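Local coordinates for putative glycoside hydrolase (PDB 3HBZ), which binds calcium and may play a role in carbohydrate metabolism, possibly as a glycoside hydrolase, at residues D240-M245 against T258-S263; Y246-S251 against K305-I310; V267-I272 against H289-K294. All coordinates share one frame; numbering follows the deposited sequence. Where two conformers were deposited one is given.

In the fold
The three contacts are built on neighbouring antiparallel strands, on one side of the chain's centre, in the order 306-313, 240-247, 266-271, 281-290. Interaction 1 folds a loop over strand 240-247; interaction 2 pairs the end of that strand with 306-313, and interaction 3 pairs 266-271 with 281-290. Interactions 1 and 3 have centres about 10 Å apart and are tied by a salt bridge, Asp240 OD2 to Arg271 NH2 at 2.7 Å. The centres of interactions 1 and 2 are about 12 Å apart, and those of 2 and 3, which meet through Val267, about 14 Å. All lie away from the calcium and sodium sites; the glycol fragments nearby probably come from crystallisation.

Interaction 1. Residues D240-M245 against T258-S263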
loop_
_atom_site.group_PDB
_atom_site.type_symbol
_atom_site.label_atom_id
_atom_site.label_comp_id
_atom_site.label_asym_id
_atom_site.label_seq_id
_atom_site.Cartn_x
_atom_site.Cartn_y
_atom_site.Cartn_z
ATOM N N ASP A 240 -2.516 6.370 -14.422
ATOM C CA ASP A 240 -3.836 5.842 -14.028
ATOM C C ASP A 240 -4.110 6.271 -12.599
ATOM O O ASP A 240 -3.189 6.378 -11.755
ATOM C CB ASP A 240 -3.888 4.319 -14.164
ATOM C CG ASP A 240 -5.297 3.771 -14.365
ATOM O OD1 ASP A 240 -6.308 4.513 -14.415
ATOM O OD2 ASP A 240 -5.379 2.551 -14.466
ATOM N N ILE A 241 -5.378 6.582 -12.355
ATOM C CA ILE A 241 -5.875 6.941 -11.048
ATOM C C ILE A 241 -7.239 6.274 -10.919
ATOM O O ILE A 241 -8.109 6.489 -11.761
ATOM C CB ILE A 241 -6.067 8.489 -10.916
ATOM C CG1 ILE A 241 -4.759 9.221 -11.237
ATOM C CG2 ILE A 241 -6.643 8.824 -9.503
ATOM C CD1 ILE A 241 -4.816 10.778 -11.319
ATOM N N TYR A 242 -7.408 5.434 -9.909
ATOM C CA TYR A 242 -8.621 4.696 -9.778
ATOM C C TYR A 242 -8.890 4.316 -8.333
ATOM O O TYR A 242 -8.020 4.494 -7.465
ATOM C CB TYR A 242 -8.606 3.509 -10.717
ATOM C CG TYR A 242 -7.569 2.431 -10.471
ATOM C CD1 TYR A 242 -7.869 1.319 -9.682
ATOM C CD2 TYR A 242 -6.337 2.486 -11.067
ATOM C CE1 TYR A 242 -6.947 0.271 -9.499
ATOM C CE2 TYR A 242 -5.362 1.458 -10.856
ATOM C CZ TYR A 242 -5.692 0.346 -10.089
ATOM O OH TYR A 242 -4.784 -0.688 -9.907
ATOM N N ALA A 243 -10.114 3.854 -8.080
ATOM C CA ALA A 243 -10.538 3.355 -6.778
ATOM C C ALA A 243 -11.534 2.235 -7.009
ATOM O O ALA A 243 -12.245 2.222 -8.031
ATOM C CB ALA A 243 -11.158 4.473 -5.899
ATOM N N ILE A 244 -11.523 1.257 -6.105
ATOM C CA ILE A 244 -12.424 0.099 -6.182
ATOM C C ILE A 244 -13.026 -0.144 -4.792
ATOM O O ILE A 244 -12.445 0.216 -3.774
ATOM C CB ILE A 244 -11.715 -1.148 -6.701
ATOM C CG1 ILE A 244 -10.491 -1.495 -5.819
ATOM C CG2 ILE A 244 -11.259 -0.954 -8.133
ATOM C CD1 ILE A 244 -9.698 -2.752 -6.279
HETATM N N MSE A 245 -14.229 -0.683 -4.786
HETATM C CA MSE A 245 -14.905 -1.183 -3.600
HETATM C C MSE A 245 -15.297 -2.619 -3.933
HETATM O O MSE A 245 -15.877 -2.893 -5.011
HETATM C CB MSE A 245 -16.146 -0.395 -3.323
HETATM C CG MSE A 245 -16.721 -0.684 -1.955
HETATM SE SE MSE A 245 -18.349 0.235 -1.747
HETATM C CE MSE A 245 -18.584 -0.064 0.186
ATOM N N THR A 258 -3.895 -8.839 -10.227
ATOM C CA THR A 258 -4.431 -9.761 -11.202
ATOM C C THR A 258 -5.936 -9.554 -11.391
ATOM O O THR A 258 -6.479 -10.072 -12.339
ATOM C CB THR A 258 -4.241 -11.247 -10.803
ATOM O OG1 THR A 258 -5.073 -11.513 -9.670
ATOM C CG2 THR A 258 -2.774 -11.585 -10.496
ATOM N N ASN A 259 -6.611 -8.851 -10.495
ATOM C CA ASN A 259 -8.078 -8.841 -10.519
ATOM C C ASN A 259 -8.765 -7.591 -10.009
ATOM O O ASN A 259 -9.986 -7.596 -9.708
ATOM C CB ASN A 259 -8.601 -10.061 -9.765
ATOM C CG ASN A 259 -8.202 -10.063 -8.319
ATOM O OD1 ASN A 259 -7.689 -9.079 -7.791
ATOM N ND2 ASN A 259 -8.378 -11.191 -7.675
ATOM N N ALA A 260 -8.009 -6.521 -9.945
ATOM C CA ALA A 260 -8.511 -5.230 -9.473
ATOM C C ALA A 260 -9.772 -4.768 -10.213
ATOM O O ALA A 260 -10.677 -4.136 -9.611
ATOM C CB ALA A 260 -7.398 -4.167 -9.608
ATOM N N PHE A 261 -9.834 -5.041 -11.524
ATOM C CA PHE A 261 -10.969 -4.568 -12.327
ATOM C C PHE A 261 -11.898 -5.690 -12.759
ATOM O O PHE A 261 -12.875 -5.435 -13.420
ATOM C CB PHE A 261 -10.485 -3.814 -13.585
ATOM C CG PHE A 261 -9.684 -2.572 -13.279
ATOM C CD1 PHE A 261 -10.245 -1.556 -12.518
ATOM C CD2 PHE A 261 -8.380 -2.434 -13.735
ATOM C CE1 PHE A 261 -9.537 -0.390 -12.242
ATOM C CE2 PHE A 261 -7.646 -1.293 -13.464
ATOM C CZ PHE A 261 -8.235 -0.255 -12.689
ATOM N N THR A 262 -11.602 -6.928 -12.398
ATOM C CA THR A 262 -12.372 -8.042 -12.938
ATOM C C THR A 262 -12.943 -8.974 -11.877
ATOM O O THR A 262 -13.725 -9.820 -12.215
ATOM C CB THR A 262 -11.491 -8.895 -13.877
ATOM O OG1 THR A 262 -10.345 -9.348 -13.139
ATOM C CG2 THR A 262 -11.048 -8.080 -15.140
ATOM N N SER A 263 -12.530 -8.882 -10.609
ATOM C CA SER A 263 -13.044 -9.813 -9.604
ATOM C C SER A 263 -14.562 -9.769 -9.496
ATOM O O SER A 263 -15.132 -8.707 -9.424
ATOM C CB SER A 263 -12.489 -9.486 -8.222
ATOM O OG SER A 263 -13.150 -10.290 -7.241
#
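Phe261 drives the edge of its ring against the face of Tyr242, and this aromatic pair is the tight part of the contact. The leading atom is CZ of Phe261, which stands over the middle of the tyrosine ring and comes within 3.4 Å of CD1 of Tyr242. With centroids 4.5 Å apart and planes at 53°, the stack is edge-to-face but well tilted from a true T. The tyrosine ring is placed there by a chi1 of 65°, which sets CG between the backbone N and the carbonyl carbon. Beside the rings, Ile244 lays its CG2 branch against the backbone of the loop, 3.6 Å from Ala260 O, while its CD1 stands 4.3 Å from Ala260 CB. Asp240, Tyr242 and Ile244 alternate along strand 240-247 and so present one face of the antiparallel sheet; residues 258-263, in the connection leading to strand 266-271, fold back over that face. Ala260, though buried, touches the tyrosine more lightly, its CB 4.4 Å from Tyr242 OH, and no hydrogen bond joins the segments. The open side is that of Phe261, partly exposed and paired with Arg271 in a cation-pi interaction. Asp240 spends OD2 on a salt bridge to that arginine, and a glycol, probably from crystallisation, comes within about 4 Å of the phenylalanine side chain (nearest atoms).

Interaction 2. Residues Y246-S251 against K305-I310; sequences YETSES and KYNVAI
Asn307 lies across Tyr246 with its CB over one face of the ring, a CH-pi contact of 3.9 Å to the centroid, displaced toward the hydroxyl-bearing rim. Amide and ring planes are turned 69° apart, so the two side chains cross obliquely instead of stacking flat. Two residues on, just past the strand, Thr248 meets the same asparagine at about a right angle, its CG2 methyl 3.5 Å from Asn307 CG. The opposite face of the sheet carries Glu247 and Tyr306: CB of the glutamate sits 3.7 Å from Tyr306 CE1, and the extended acid (chi1 -177°) reaches along to a water that it shares with the phenol, 2.8 Å from Glu247 OE1 and 2.6 Å from Tyr306 OH. Strands 240-247 and 306-313 run antiparallel here; Tyr246 and Asn307 are a hydrogen-bonded pair, Glu247 and Tyr306 the non-hydrogen-bonded pair beside it. Asn307 N reaches Tyr246 O at 2.9 Å, and Thr248 N continues the pattern to Lys305 O at 2.9 Å. Tyr246 OH bonds to Phe202 O, and replacing Tyr246 with an alanine would probably leave that carbonyl without its mate and open a gap over Asn307 CB. With Lys300 gripping Glu247 OE2 and Asp297 N bonded to Tyr306 OH, the water bridge is fixed at both ends, and the nearby lysine is likely to favour the ionised glutamate.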
loop_
_atom_site.group_PDB
_atom_site.type_symbol
_atom_site.label_atom_id
_atom_site.label_comp_id
_atom_site.label_asym_id
_atom_site.label_seq_id
_atom_site.Cartn_x
_atom_site.Cartn_y
_atom_site.Cartn_z
ATOM N N TYR A 246 -14.950 -3.533 -3.038
ATOM C CA TYR A 246 -15.325 -4.930 -3.178
ATOM C C TYR A 246 -15.685 -5.571 -1.848
ATOM O O TYR A 246 -15.232 -5.158 -0.785
ATOM C CB TYR A 246 -14.172 -5.728 -3.835
ATOM C CG TYR A 246 -12.885 -5.702 -3.043
ATOM C CD1 TYR A 246 -11.983 -4.650 -3.151
ATOM C CD2 TYR A 246 -12.573 -6.730 -2.143
ATOM C CE1 TYR A 246 -10.768 -4.644 -2.427
ATOM C CE2 TYR A 246 -11.368 -6.710 -1.389
ATOM C CZ TYR A 246 -10.480 -5.693 -1.537
ATOM O OH TYR A 246 -9.339 -5.698 -0.734
ATOM N N GLU A 247 -16.491 -6.613 -1.936
ATOM C CA GLU A 247 -16.869 -7.402 -0.805
ATOM C C GLU A 247 -15.792 -8.472 -0.492
ATOM O O GLU A 247 -15.354 -9.202 -1.381
ATOM C CB GLU A 247 -18.189 -8.107 -1.117
ATOM C CG GLU A 247 -18.684 -8.911 0.082
ATOM C CD GLU A 247 -20.082 -9.503 -0.127
ATOM O OE1 GLU A 247 -20.727 -9.160 -1.136
ATOM O OE2 GLU A 247 -20.521 -10.283 0.753
ATOM N N THR A 248 -15.382 -8.552 0.774
ATOM C CA THR A 248 -14.406 -9.537 1.203
ATOM C C THR A 248 -15.113 -10.829 1.600
ATOM O O THR A 248 -16.309 -10.853 1.793
ATOM C CB THR A 248 -13.563 -9.023 2.378
ATOM O OG1 THR A 248 -14.422 -8.631 3.436
ATOM C CG2 THR A 248 -12.716 -7.821 1.965
ATOM N N SER A 249 -14.360 -11.916 1.648
ATOM C CA SER A 249 -14.857 -13.181 2.159
ATOM C C SER A 249 -13.653 -13.989 2.592
ATOM O O SER A 249 -12.518 -13.551 2.448
ATOM C CB SER A 249 -15.570 -13.945 1.051
ATOM O OG SER A 249 -14.626 -14.214 0.018
ATOM N N GLU A 250 -13.917 -15.191 3.081
ATOM C CA GLU A 250 -12.885 -16.122 3.448
ATOM C C GLU A 250 -11.963 -16.381 2.269
ATOM O O GLU A 250 -10.755 -16.334 2.432
ATOM C CB GLU A 250 -13.508 -17.441 3.976
ATOM C CG GLU A 250 -12.558 -18.226 4.881
ATOM C CD GLU A 250 -13.089 -19.620 5.261
ATOM O OE1 GLU A 250 -14.322 -19.839 5.194
ATOM O OE2 GLU A 250 -12.256 -20.487 5.618
ATOM N N SER A 251 -12.508 -16.597 1.069
ATOM C CA SER A 251 -11.651 -16.822 -0.117
ATOM C C SER A 251 -11.070 -15.556 -0.767
ATOM O O SER A 251 -10.079 -15.641 -1.513
ATOM C CB SER A 251 -12.416 -17.609 -1.163
ATOM O OG SER A 251 -13.729 -17.119 -1.266
ATOM N N LYS A 305 -17.688 -5.607 5.894
ATOM C CA LYS A 305 -17.497 -6.624 4.838
ATOM C C LYS A 305 -17.087 -6.059 3.475
ATOM O O LYS A 305 -16.940 -6.827 2.529
ATOM C CB LYS A 305 -18.795 -7.432 4.634
ATOM C CG LYS A 305 -19.312 -8.193 5.836
ATOM C CD LYS A 305 -18.273 -9.156 6.370
ATOM C CE LYS A 305 -18.848 -10.127 7.423
ATOM N NZ LYS A 305 -17.702 -10.888 8.023
ATOM N N TYR A 306 -16.894 -4.740 3.364
ATOM C CA TYR A 306 -16.408 -4.139 2.101
ATOM C C TYR A 306 -15.097 -3.433 2.345
ATOM O O TYR A 306 -14.898 -2.812 3.394
ATOM C CB TYR A 306 -17.426 -3.138 1.482
ATOM C CG TYR A 306 -18.761 -3.753 1.093
ATOM C CD1 TYR A 306 -18.930 -4.426 -0.120
ATOM C CD2 TYR A 306 -19.855 -3.658 1.931
ATOM C CE1 TYR A 306 -20.140 -5.000 -0.469
ATOM C CE2 TYR A 306 -21.077 -4.210 1.581
ATOM C CZ TYR A 306 -21.210 -4.885 0.375
ATOM O OH TYR A 306 -22.423 -5.454 0.050
ATOM N N ASN A 307 -14.204 -3.547 1.362
ATOM C CA ASN A 307 -12.979 -2.819 1.333
ATOM C C ASN A 307 -13.007 -1.828 0.203
ATOM O O ASN A 307 -13.628 -2.060 -0.858
ATOM C CB ASN A 307 -11.792 -3.759 1.064
ATOM C CG ASN A 307 -11.368 -4.560 2.280
ATOM O OD1 ASN A 307 -12.020 -4.522 3.332
ATOM N ND2 ASN A 307 -10.258 -5.308 2.130
ATOM N N VAL A 308 -12.241 -0.759 0.395
ATOM C CA VAL A 308 -12.000 0.200 -0.642
ATOM C C VAL A 308 -10.507 0.299 -0.822
ATOM O O VAL A 308 -9.754 0.259 0.171
ATOM C CB VAL A 308 -12.583 1.605 -0.301
ATOM C CG1 VAL A 308 -12.001 2.643 -1.285
ATOM C CG2 VAL A 308 -14.139 1.568 -0.404
ATOM N N ALA A 309 -10.084 0.419 -2.081
ATOM C CA ALA A 309 -8.718 0.791 -2.451
ATOM C C ALA A 309 -8.721 2.021 -3.339
ATOM O O ALA A 309 -9.617 2.195 -4.185
ATOM C CB ALA A 309 -8.011 -0.374 -3.205
ATOM N N ILE A 310 -7.685 2.840 -3.179
ATOM C CA ILE A 310 -7.368 3.964 -4.050
ATOM C C ILE A 310 -5.976 3.663 -4.573
ATOM O O ILE A 310 -5.082 3.250 -3.799
ATOM C CB ILE A 310 -7.360 5.304 -3.297
ATOM C CG1 ILE A 310 -8.763 5.680 -2.807
ATOM C CG2 ILE A 310 -6.755 6.472 -4.172
ATOM C CD1 ILE A 310 -8.750 6.741 -1.704
HETATM O O HOH W 1 -22.424 -7.098 -1.934
#

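Interaction 3. Residues V267-I272 against H289-K294; sequences VSIARI and HMLSGK. With PEG (di(hydroxyethyl)ether), chain T.
Ile269 and His289 face each other as a hydrogen-bonded antiparallel pair: His289 N reaches Ile269 O at 2.9 Å, nearly straight at the hydrogen (172°) but from above the carbonyl plane, and Ile269 N returns to His289 O at 3.1 Å. Two residues on, Leu291 N binds Val267 O at 2.9 Å, just past the end of strand 281-290. His289 lays CB 3.5 Å from Ile269 O, and the CD1 methyls of Ile269 and Leu291 meet obliquely at 4.2 Å. Leu291 also brings its CG against Val267 O, while CB of Lys294 packs near Val267 CA, 4.1 Å away. A type II turn from Leu291 to Lys294, closed by Lys294 N bonding to Leu291 O, brings the lysine back toward the strand, where, in one of its two conformers, NZ bonds to Leu266 O. Further out, Val267 and Ser268 together face Met245 as a classic beta bulge in the seam with strand 240-247, so this hairpin of strands 266-271 and 281-290 is joined to the neighbouring strand through an irregular rung. At the far end Arg271 extends from the strand with CG anti to N (chi1 -169°), and NH1 makes a weak 3.4 Å bond to the glycol O1 at the edge of its guanidinium. Main-chain bonds thus carry most of the polar pairing across the hairpin, so the joining of its two strands probably depends little on side-chain charge.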
loop_
_atom_site.group_PDB
_atom_site.type_symbol
_atom_site.label_atom_id
_atom_site.label_comp_id
_atom_site.label_asym_id
_atom_site.label_seq_id
_atom_site.Cartn_x
_atom_site.Cartn_y
_atom_site.Cartn_z
ATOM N N VAL A 267 -17.888 -4.319 -6.353
ATOM C CA VAL A 267 -19.195 -3.692 -6.389
ATOM C C VAL A 267 -19.184 -2.308 -7.055
ATOM O O VAL A 267 -20.199 -1.905 -7.617
ATOM C CB VAL A 267 -19.868 -3.651 -4.975
ATOM C CG1 VAL A 267 -20.077 -5.084 -4.472
ATOM C CG2 VAL A 267 -19.044 -2.824 -3.987
ATOM N N SER A 268 -18.034 -1.637 -7.068
ATOM C CA SER A 268 -17.955 -0.269 -7.544
ATOM C C SER A 268 -16.537 0.065 -8.006
ATOM O O SER A 268 -15.545 -0.457 -7.464
ATOM C CB SER A 268 -18.413 0.685 -6.438
ATOM O OG SER A 268 -18.451 2.006 -6.908
ATOM N N ILE A 269 -16.452 0.878 -9.057
ATOM C CA ILE A 269 -15.185 1.353 -9.589
ATOM C C ILE A 269 -15.244 2.826 -9.982
ATOM O O ILE A 269 -16.189 3.238 -10.643
ATOM C CB ILE A 269 -14.795 0.594 -10.828
ATOM C CG1 ILE A 269 -14.767 -0.904 -10.518
ATOM C CG2 ILE A 269 -13.405 1.073 -11.291
ATOM C CD1 ILE A 269 -14.421 -1.818 -11.760
ATOM N N ALA A 270 -14.253 3.611 -9.558
ATOM C CA ALA A 270 -14.034 4.986 -10.055
ATOM C C ALA A 270 -12.690 4.982 -10.815
ATOM O O ALA A 270 -11.736 4.296 -10.408
ATOM C CB ALA A 270 -13.983 5.958 -8.893
ATOM N N ARG A 271 -12.613 5.670 -11.950
ATOM C CA ARG A 271 -11.370 5.657 -12.768
ATOM C C ARG A 271 -11.287 6.850 -13.700
ATOM O O ARG A 271 -12.263 7.212 -14.363
ATOM C CB ARG A 271 -11.306 4.400 -13.607
ATOM C CG ARG A 271 -9.982 4.172 -14.260
ATOM C CD ARG A 271 -9.931 2.801 -14.866
ATOM N NE ARG A 271 -8.564 2.451 -15.230
ATOM C CZ ARG A 271 -8.225 1.487 -16.076
ATOM N NH1 ARG A 271 -9.142 0.735 -16.664
ATOM N NH2 ARG A 271 -6.944 1.255 -16.309
ATOM N N ILE A 272 -10.114 7.469 -13.760
ATOM C CA ILE A 272 -9.927 8.636 -14.623
ATOM C C ILE A 272 -10.080 8.187 -16.086
ATOM O O ILE A 272 -9.552 7.139 -16.488
ATOM C CB ILE A 272 -8.554 9.338 -14.354
ATOM C CG1 ILE A 272 -8.531 10.744 -15.007
ATOM C CG2 ILE A 272 -7.387 8.428 -14.809
ATOM C CD1 ILE A 272 -7.541 11.798 -14.300
ATOM N N HIS A 289 -18.841 4.174 -9.989
ATOM C CA HIS A 289 -19.900 3.514 -10.726
ATOM C C HIS A 289 -20.305 2.240 -9.952
ATOM O O HIS A 289 -19.465 1.398 -9.783
ATOM C CB HIS A 289 -19.376 3.034 -12.070
ATOM C CG HIS A 289 -19.108 4.112 -13.067
ATOM N ND1 HIS A 289 -19.698 4.124 -14.313
ATOM C CD2 HIS A 289 -18.253 5.163 -13.042
ATOM C CE1 HIS A 289 -19.251 5.167 -14.998
ATOM N NE2 HIS A 289 -18.382 5.823 -14.244
HETATM N N MSE A 290 -21.572 2.052 -9.561
HETATM C CA MSE A 290 -21.944 0.756 -9.026
HETATM C C MSE A 290 -22.198 -0.207 -10.181
HETATM O O MSE A 290 -23.001 0.073 -11.062
HETATM C CB MSE A 290 -23.143 0.828 -8.118
HETATM C CG MSE A 290 -23.319 -0.462 -7.287
HETATM SE SE MSE A 290 -24.630 -0.246 -5.948
HETATM C CE MSE A 290 -26.245 0.046 -6.945
ATOM N N LEU A 291 -21.510 -1.341 -10.154
ATOM C CA LEU A 291 -21.517 -2.288 -11.274
ATOM C C LEU A 291 -22.817 -3.019 -11.449
ATOM O O LEU A 291 -23.603 -3.199 -10.488
ATOM C CB LEU A 291 -20.391 -3.313 -11.106
ATOM C CG LEU A 291 -18.991 -2.697 -10.958
ATOM C CD1 LEU A 291 -17.955 -3.812 -10.825
ATOM C CD2 LEU A 291 -18.647 -1.762 -12.130
ATOM N N SER A 292 -23.057 -3.439 -12.690
ATOM C CA SER A 292 -24.294 -4.121 -13.048
ATOM C C SER A 292 -24.514 -5.394 -12.197
ATOM O O SER A 292 -23.597 -6.136 -11.967
ATOM C CB SER A 292 -24.234 -4.507 -14.517
ATOM O OG SER A 292 -25.501 -4.944 -14.901
ATOM N N GLY A 293 -25.721 -5.591 -11.708
ATOM C CA GLY A 293 -26.051 -6.752 -10.887
ATOM C C GLY A 293 -25.330 -6.784 -9.540
ATOM O O GLY A 293 -25.306 -7.818 -8.890
ATOM N N LYS A 294 -24.707 -5.685 -9.119
ATOM C CA LYS A 294 -24.102 -5.636 -7.794
ATOM C C LYS A 294 -24.887 -4.650 -6.919
ATOM O O LYS A 294 -25.654 -3.813 -7.429
ATOM C CB LYS A 294 -22.622 -5.261 -7.885
ATOM C CG LYS A 294 -21.802 -6.060 -8.922
ATOM C CD LYS A 294 -21.376 -7.471 -8.485
ATOM C CE LYS A 294 -20.509 -8.185 -9.563
ATOM N NZ LYS A 294 -19.177 -7.519 -9.903
HETATM C C1 PEG T . -12.522 -0.506 -15.800
HETATM O O1 PEG T . -12.502 0.729 -16.558
HETATM C C2 PEG T . -12.500 -1.770 -16.677
HETATM O O2 PEG T . -13.459 -2.743 -16.217
HETATM C C3 PEG T . -13.544 -3.923 -17.035
#